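Geranyltranstransferase (Legionella pneumophila subsp. pneumophila, PDB 3LOM) probably catalyses the magnesium-dependent chain elongation of allylic diphosphates with isopentenyl diphosphate, giving farnesyl diphosphate and perhaps geranylgeranyl diphosphate. Local coordinates at residues M228-L233 with Q299-L304; L27-I32 with A41-L46; V145-V150 with F197-A202. All blocks are in the same frame, centred on the assembly; numbering follows the deposited sequence.

The three contacts each join a different pair of helices within one all-helical subunit. Interaction 1 lies on the opposite side of the chain's centre from the other two, about 33 Å from interaction 2 and 30 Å from interaction 3, centre to centre. It is partly buried and largely polar, with a salt bridge made by an aspartate of the second aspartate-rich motif, and no other chain touches it. Interaction 2 is buried and mainly apolar, with leucines and a histidine ring where two consecutive N-terminal helices meet. Interaction 3, partly buried, packs aliphatic side chains between antiparallel helices. Interactions 2 and 3 both also reach the second subunit, through residues of their own segments.

Interaction 1: residues M228-L233 with Q299-L304; sequences MQDDYL and QNRSNL
Asp230 and Arg301 form a salt bridge, part of a mostly polar, partly buried contact between the C-terminal part of helix 209-236 and the end of helix 289-303, the last helix of the chain. The two helix segments run nearly parallel, 19° between their directions and 10.3 Å between axes. Asp230 OD2 lies 3.3 Å from Arg301 NH2, a long pair. The oxygen reaches the guanidinium at its edge, close to its plane, although the carboxylate itself is turned 52° from that plane. Arg301 arrives there because its chain starts with CG between the backbone N and carbonyl carbon (chi1 38°) and then bends at chi3. Segment 228-233 carries the paired aspartates of the second aspartate-rich motif of the FPP/GGPP synthases. In relatives this motif helps to bind the magnesium-diphosphate, so the salt bridge leads from the last helix to a residue probably belonging to the metal site. One face of the same guanidinium meets the Gln229 amide, with CD 4.2 Å above the plane and offset toward the rim. This amide is gripped at both ends, OE1 by Tyr274 OH and NE2 by the backbone oxygen of Leu298; NE2 also packs 3.5 Å from Ser302 CB. Ser302 points its OG to the Tyr232 ring, 3.4 Å from CE2, in an oblique approach. The phenol is fixed further out by a hydrogen bond from its OH to Glu267. Leu233 adds both methyl branches, CD1 3.6 Å from Arg301 O and CD2 beside Arg301 NH2.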
# COMPACT_ATOMS: atom_id res chain seq x y z
N MET A 228 2.79 -5.01 -26.42
CA MET A 228 2.64 -5.30 -27.85
C MET A 228 2.81 -6.80 -28.09
O MET A 228 1.99 -7.42 -28.76
CB MET A 228 3.65 -4.51 -28.68
CG MET A 228 3.30 -3.05 -28.91
SD MET A 228 4.59 -2.15 -29.80
CE MET A 228 3.87 -0.51 -29.80
N GLN A 229 3.87 -7.37 -27.51
CA GLN A 229 4.16 -8.80 -27.60
C GLN A 229 3.03 -9.67 -27.04
O GLN A 229 2.63 -10.64 -27.67
CB GLN A 229 5.48 -9.15 -26.92
CG GLN A 229 6.71 -8.81 -27.76
CD GLN A 229 8.02 -9.10 -27.05
OE1 GLN A 229 8.26 -8.62 -25.95
NE2 GLN A 229 8.87 -9.89 -27.69
N ASP A 230 2.52 -9.28 -25.86
CA ASP A 230 1.43 -10.00 -25.20
C ASP A 230 0.16 -10.05 -26.05
O ASP A 230 -0.46 -11.10 -26.16
CB ASP A 230 1.13 -9.41 -23.82
CG ASP A 230 2.25 -9.68 -22.82
OD1 ASP A 230 2.22 -9.08 -21.71
OD2 ASP A 230 3.15 -10.48 -23.13
N ASP A 231 -0.18 -8.93 -26.67
CA ASP A 231 -1.33 -8.85 -27.59
C ASP A 231 -1.08 -9.63 -28.88
O ASP A 231 -2.00 -10.24 -29.43
CB ASP A 231 -1.68 -7.39 -27.89
CG ASP A 231 -2.20 -6.64 -26.67
OD1 ASP A 231 -2.42 -7.27 -25.61
OD2 ASP A 231 -2.41 -5.42 -26.78
N TYR A 232 0.17 -9.61 -29.34
CA TYR A 232 0.60 -10.36 -30.52
C TYR A 232 0.56 -11.86 -30.29
O TYR A 232 0.15 -12.62 -31.18
CB TYR A 232 2.02 -9.93 -30.93
CG TYR A 232 2.59 -10.67 -32.13
CD1 TYR A 232 2.12 -10.42 -33.42
CD2 TYR A 232 3.62 -11.60 -31.98
CE1 TYR A 232 2.64 -11.08 -34.52
CE2 TYR A 232 4.16 -12.27 -33.08
CZ TYR A 232 3.67 -12.01 -34.34
OH TYR A 232 4.19 -12.67 -35.43
N LEU A 233 0.97 -12.29 -29.10
CA LEU A 233 1.04 -13.70 -28.73
C LEU A 233 -0.35 -14.34 -28.66
O LEU A 233 -0.70 -15.14 -29.53
CB LEU A 233 1.81 -13.89 -27.42
CG LEU A 233 3.31 -14.25 -27.42
CD1 LEU A 233 4.12 -13.58 -28.52
CD2 LEU A 233 3.91 -13.95 -26.05
N GLN A 299 13.01 -10.18 -26.95
CA GLN A 299 12.55 -9.98 -28.32
C GLN A 299 12.20 -11.29 -29.02
O GLN A 299 11.20 -11.36 -29.75
CB GLN A 299 13.60 -9.19 -29.13
CG GLN A 299 13.20 -8.90 -30.58
CD GLN A 299 14.06 -7.84 -31.25
OE1 GLN A 299 13.72 -7.36 -32.33
NE2 GLN A 299 15.17 -7.47 -30.61
N ASN A 300 13.00 -12.33 -28.79
CA ASN A 300 12.88 -13.59 -29.52
C ASN A 300 11.73 -14.53 -29.13
O ASN A 300 11.50 -15.54 -29.81
CB ASN A 300 14.23 -14.34 -29.54
CG ASN A 300 15.27 -13.67 -30.44
OD1 ASN A 300 15.15 -12.49 -30.79
ND2 ASN A 300 16.31 -14.42 -30.79
N ARG A 301 11.00 -14.21 -28.06
CA ARG A 301 9.76 -14.95 -27.74
C ARG A 301 8.57 -14.48 -28.59
O ARG A 301 7.45 -14.97 -28.45
CB ARG A 301 9.42 -14.94 -26.23
CG ARG A 301 9.72 -13.64 -25.49
CD ARG A 301 9.22 -13.69 -24.05
NE ARG A 301 7.84 -13.21 -23.93
CZ ARG A 301 7.50 -11.98 -23.56
NH1 ARG A 301 8.43 -11.08 -23.25
NH2 ARG A 301 6.21 -11.64 -23.49
N SER A 302 8.84 -13.52 -29.48
CA SER A 302 7.92 -13.10 -30.53
C SER A 302 8.41 -13.63 -31.89
O SER A 302 7.60 -13.83 -32.81
CB SER A 302 7.82 -11.57 -30.57
OG SER A 302 6.97 -11.13 -31.61
N ASN A 303 9.72 -13.85 -32.01
CA ASN A 303 10.35 -14.34 -33.24
C ASN A 303 10.21 -15.84 -33.49
O ASN A 303 10.32 -16.29 -34.63
CB ASN A 303 11.84 -13.96 -33.27
CG ASN A 303 12.09 -12.59 -33.88
OD1 ASN A 303 11.32 -12.11 -34.72
ND2 ASN A 303 13.18 -11.95 -33.47
N LEU A 304 9.96 -16.60 -32.42
CA LEU A 304 9.88 -18.07 -32.48
C LEU A 304 8.67 -18.60 -33.28
O LEU A 304 8.62 -19.78 -33.63
CB LEU A 304 9.90 -18.69 -31.07
CG LEU A 304 11.26 -18.94 -30.40
CD1 LEU A 304 11.08 -19.15 -28.91
CD2 LEU A 304 12.00 -20.12 -31.03

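Interaction 2: residues L27-I32 with A41-L46; sequences LLNEII and ALHYAL
Leu28 and His43 make a CH-pi contact, the centre of a buried, mainly apolar meeting of helix 5-28 with helix 36-46. The two side chains meet head-on, and Leu28 CD1 settles over one face of the imidazole, 3.8 Å from the ring centroid and 27° off its normal. It is displaced toward the rim, over the NE2-CD2 side, leaving CD1 3.5 Å from His43 NE2, while Leu28 CB lies 3.6 Å from the same nitrogen. The ring's rotation is fixed on its other nitrogen, where ND1 is hydrogen-bonded to the backbone oxygen of Arg39, one turn earlier. Purely aliphatic contacts follow from the fork of Leu28, sent toward helix 36-46 with CG opposite its carbonyl carbon (chi1 -77°). CD1 meets Leu46 CD1 at 3.8 Å, and CD2 reaches Leu42 CD1 at 4.2 Å. Four residues apart, Leu42 and Leu46 present one side of their helix to it. These two helices are consecutive at the N-terminal end of the all-helical isoprenoid synthase fold, and the contact closes the short connection between them. Leu46 continues inward onto Leu81 and Cys84 of helix 69-91, whereas Leu42 also packs on Ile157 of the second subunit. Asn29 crosses the His43 side chain at about a right angle, ND2 3.6 Å from His43 NE2 and the amide plane turned 39° from the ring; no hydrogen bond spans the contact.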
# COMPACT_ATOMS: atom_id res chain seq x y z
N LEU A 27 14.06 -12.37 3.96
CA LEU A 27 13.21 -11.23 4.29
C LEU A 27 11.88 -11.66 4.93
O LEU A 27 11.53 -11.16 6.01
CB LEU A 27 12.96 -10.41 3.03
CG LEU A 27 12.18 -9.10 3.02
CD1 LEU A 27 12.66 -8.15 4.11
CD2 LEU A 27 12.33 -8.48 1.65
N LEU A 28 11.17 -12.58 4.28
CA LEU A 28 9.89 -13.10 4.79
C LEU A 28 10.01 -13.79 6.15
O LEU A 28 9.16 -13.61 7.02
CB LEU A 28 9.22 -14.02 3.77
CG LEU A 28 8.51 -13.36 2.58
CD1 LEU A 28 8.10 -14.40 1.56
CD2 LEU A 28 7.30 -12.54 3.03
N ASN A 29 11.10 -14.54 6.34
CA ASN A 29 11.32 -15.31 7.57
C ASN A 29 11.73 -14.43 8.77
O ASN A 29 11.86 -14.93 9.88
CB ASN A 29 12.35 -16.44 7.36
CG ASN A 29 11.89 -17.51 6.33
OD1 ASN A 29 12.68 -18.38 5.96
ND2 ASN A 29 10.63 -17.45 5.88
N GLU A 30 11.92 -13.13 8.53
CA GLU A 30 12.30 -12.18 9.58
C GLU A 30 11.14 -11.34 10.12
O GLU A 30 11.16 -10.96 11.29
CB GLU A 30 13.43 -11.26 9.11
CG GLU A 30 14.79 -11.93 9.06
CD GLU A 30 15.85 -11.06 8.41
OE1 GLU A 30 16.04 -9.91 8.87
OE2 GLU A 30 16.49 -11.53 7.45
N ILE A 31 10.15 -11.05 9.27
CA ILE A 31 8.97 -10.27 9.68
C ILE A 31 8.07 -11.08 10.60
O ILE A 31 7.86 -12.28 10.39
CB ILE A 31 8.10 -9.83 8.47
CG1 ILE A 31 8.95 -9.56 7.24
CG2 ILE A 31 7.27 -8.60 8.82
CD1 ILE A 31 8.28 -10.00 5.98
N ILE A 32 7.53 -10.41 11.62
CA ILE A 32 6.52 -10.99 12.49
C ILE A 32 5.21 -11.05 11.72
O ILE A 32 4.64 -10.02 11.37
CB ILE A 32 6.31 -10.15 13.78
CG1 ILE A 32 7.64 -9.56 14.31
CG2 ILE A 32 5.54 -10.97 14.84
CD1 ILE A 32 8.64 -10.56 14.90
N ALA A 41 0.01 -17.82 2.52
CA ALA A 41 -0.40 -17.28 1.22
C ALA A 41 0.64 -16.36 0.60
O ALA A 41 0.85 -16.40 -0.62
CB ALA A 41 -1.74 -16.62 1.31
N LEU A 42 1.30 -15.55 1.42
CA LEU A 42 2.49 -14.79 0.99
C LEU A 42 3.50 -15.66 0.25
O LEU A 42 3.92 -15.33 -0.85
CB LEU A 42 3.19 -14.16 2.20
CG LEU A 42 2.70 -12.80 2.70
CD1 LEU A 42 3.22 -12.55 4.09
CD2 LEU A 42 3.16 -11.71 1.76
N HIS A 43 3.88 -16.78 0.87
CA HIS A 43 4.86 -17.70 0.30
C HIS A 43 4.34 -18.40 -0.94
O HIS A 43 5.10 -18.65 -1.87
CB HIS A 43 5.32 -18.71 1.36
CG HIS A 43 6.29 -18.14 2.35
ND1 HIS A 43 5.91 -17.67 3.59
CD2 HIS A 43 7.62 -17.94 2.26
CE1 HIS A 43 6.97 -17.22 4.23
NE2 HIS A 43 8.03 -17.37 3.45
N TYR A 44 3.05 -18.71 -0.97
CA TYR A 44 2.43 -19.31 -2.15
C TYR A 44 2.48 -18.37 -3.36
O TYR A 44 2.80 -18.78 -4.48
CB TYR A 44 0.98 -19.72 -1.88
CG TYR A 44 0.31 -20.35 -3.08
CD1 TYR A 44 0.55 -21.68 -3.42
CD2 TYR A 44 -0.57 -19.61 -3.89
CE1 TYR A 44 -0.05 -22.27 -4.52
CE2 TYR A 44 -1.17 -20.19 -5.01
CZ TYR A 44 -0.90 -21.52 -5.31
OH TYR A 44 -1.49 -22.12 -6.40
N ALA A 45 2.14 -17.11 -3.11
CA ALA A 45 2.04 -16.13 -4.17
C ALA A 45 3.41 -15.68 -4.70
O ALA A 45 3.59 -15.57 -5.91
CB ALA A 45 1.24 -14.94 -3.70
N LEU A 46 4.37 -15.47 -3.80
CA LEU A 46 5.67 -14.91 -4.15
C LEU A 46 6.67 -15.82 -4.86
O LEU A 46 7.63 -15.33 -5.46
CB LEU A 46 6.36 -14.31 -2.92
CG LEU A 46 6.11 -12.83 -2.61
CD1 LEU A 46 7.00 -12.42 -1.46
CD2 LEU A 46 6.37 -11.95 -3.83

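Interaction 3: residues V145-V150 with F197-A202; sequences VAITQV and FEMVLA
An antiparallel pair of neighbouring helices, 141-155 and 178-201, is held here by Ile147 and Val150 packing against Glu198, Met199 and Ala202, the last just past the end of helix 178-201. The segments are 173° apart in direction with axes 8.8 Å from each other, and the backbones come closest at Ile147 and Met199, whose CA atoms are 5.0 Å apart. That closeness lets side chains of one helix rest on the backbone of the other. Met199 CG lies 3.3 Å from Ile147 O, and in return Ile147 CG1 sits 3.6 Å from Met199 O. Ile147 spreads its two branches over different partners, CG1 against Ala202 CB and CG2 against Met199 CG, and its side chain crosses the methionine at about a right angle. Met199 CG is brought there by standing opposite its own carbonyl carbon (chi1 -81°); the sulfur stays 3.7 Å from Ile147 O. The all-alpha isoprenoid synthase fold is a bundle of helices around a central cavity, and this pair belongs to it, with helix 141-155 on the side of the subunit interface. The pair is backed by helices 69-91 and 113-135: Met199 continues onto Ile75 and Leu79 of the former, and Ile147 onto Leu131 and Leu135 of the latter. One turn further along helix 141-155, Val150 points at the partner helix. Its CG1, anti to the backbone N (chi1 176°), meets Glu198 CB at 3.6 Å, while its CB reaches Met199 CG at 3.8 Å. Glu198 contributes only its aliphatic CB here, for its chain bends sharply at chi2 and takes the carboxylate to a salt bridge with Arg216 NE. Away from the partner segment, Thr148 and Gln149 pack on Leu132 of the second subunit.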
# COMPACT_ATOMS: atom_id res chain seq x y z
N VAL A 145 13.68 8.36 0.92
CA VAL A 145 12.42 9.04 0.64
C VAL A 145 12.12 9.13 -0.87
O VAL A 145 11.04 8.74 -1.31
CB VAL A 145 12.40 10.43 1.33
CG1 VAL A 145 11.21 11.27 0.87
CG2 VAL A 145 12.37 10.26 2.84
N ALA A 146 13.09 9.59 -1.65
CA ALA A 146 12.91 9.75 -3.10
C ALA A 146 12.73 8.42 -3.84
O ALA A 146 11.98 8.37 -4.82
CB ALA A 146 14.05 10.57 -3.72
N ILE A 147 13.41 7.37 -3.37
CA ILE A 147 13.27 6.01 -3.92
C ILE A 147 11.85 5.48 -3.69
O ILE A 147 11.24 4.89 -4.60
CB ILE A 147 14.34 5.05 -3.31
CG1 ILE A 147 15.70 5.28 -3.96
CG2 ILE A 147 13.93 3.56 -3.46
CD1 ILE A 147 16.87 4.81 -3.12
N THR A 148 11.32 5.71 -2.49
CA THR A 148 10.00 5.22 -2.11
C THR A 148 8.91 6.03 -2.82
O THR A 148 7.86 5.49 -3.18
CB THR A 148 9.82 5.24 -0.58
OG1 THR A 148 11.00 4.72 0.05
CG2 THR A 148 8.63 4.39 -0.15
N GLN A 149 9.19 7.32 -3.05
CA GLN A 149 8.34 8.22 -3.84
C GLN A 149 8.09 7.68 -5.24
O GLN A 149 6.95 7.63 -5.69
CB GLN A 149 8.98 9.61 -3.93
CG GLN A 149 8.01 10.75 -4.24
CD GLN A 149 7.57 11.50 -2.99
OE1 GLN A 149 6.46 11.31 -2.50
NE2 GLN A 149 8.45 12.35 -2.47
N VAL A 150 9.16 7.26 -5.91
CA VAL A 150 9.07 6.69 -7.26
C VAL A 150 8.08 5.50 -7.36
O VAL A 150 7.24 5.48 -8.26
CB VAL A 150 10.46 6.27 -7.79
CG1 VAL A 150 10.35 5.58 -9.14
CG2 VAL A 150 11.39 7.49 -7.89
N PHE A 197 14.18 1.52 -13.34
CA PHE A 197 15.29 2.36 -13.73
C PHE A 197 15.33 3.62 -12.87
O PHE A 197 16.41 4.06 -12.46
CB PHE A 197 15.18 2.68 -15.23
CG PHE A 197 14.99 1.45 -16.08
CD1 PHE A 197 16.09 0.74 -16.54
CD2 PHE A 197 13.71 0.99 -16.40
CE1 PHE A 197 15.92 -0.40 -17.32
CE2 PHE A 197 13.54 -0.15 -17.17
CZ PHE A 197 14.64 -0.85 -17.63
N GLU A 198 14.16 4.17 -12.55
CA GLU A 198 14.08 5.41 -11.77
C GLU A 198 14.47 5.26 -10.30
O GLU A 198 15.09 6.16 -9.74
CB GLU A 198 12.69 6.05 -11.88
CG GLU A 198 12.32 6.57 -13.27
CD GLU A 198 12.90 7.95 -13.58
OE1 GLU A 198 13.48 8.60 -12.69
OE2 GLU A 198 12.75 8.38 -14.74
N MET A 199 14.10 4.14 -9.68
CA MET A 199 14.52 3.85 -8.29
C MET A 199 16.03 3.61 -8.21
O MET A 199 16.68 4.02 -7.24
CB MET A 199 13.73 2.68 -7.69
CG MET A 199 12.35 3.05 -7.15
SD MET A 199 11.37 1.68 -6.47
CE MET A 199 11.22 0.76 -7.92
N VAL A 200 16.58 2.96 -9.24
CA VAL A 200 18.02 2.75 -9.39
C VAL A 200 18.76 4.09 -9.53
O VAL A 200 19.82 4.29 -8.92
CB VAL A 200 18.31 1.74 -10.56
CG1 VAL A 200 19.68 1.97 -11.19
CG2 VAL A 200 18.19 0.30 -10.07
N LEU A 201 18.18 5.01 -10.31
CA LEU A 201 18.75 6.35 -10.51
C LEU A 201 18.75 7.22 -9.26
O LEU A 201 19.65 8.03 -9.06
CB LEU A 201 18.04 7.08 -11.66
CG LEU A 201 18.43 6.65 -13.07
CD1 LEU A 201 17.40 7.11 -14.07
CD2 LEU A 201 19.84 7.14 -13.45
N ALA A 202 17.74 7.04 -8.41
CA ALA A 202 17.63 7.82 -7.18
C ALA A 202 18.60 7.37 -6.08
O ALA A 202 18.64 7.96 -5.00
CB ALA A 202 16.19 7.82 -6.68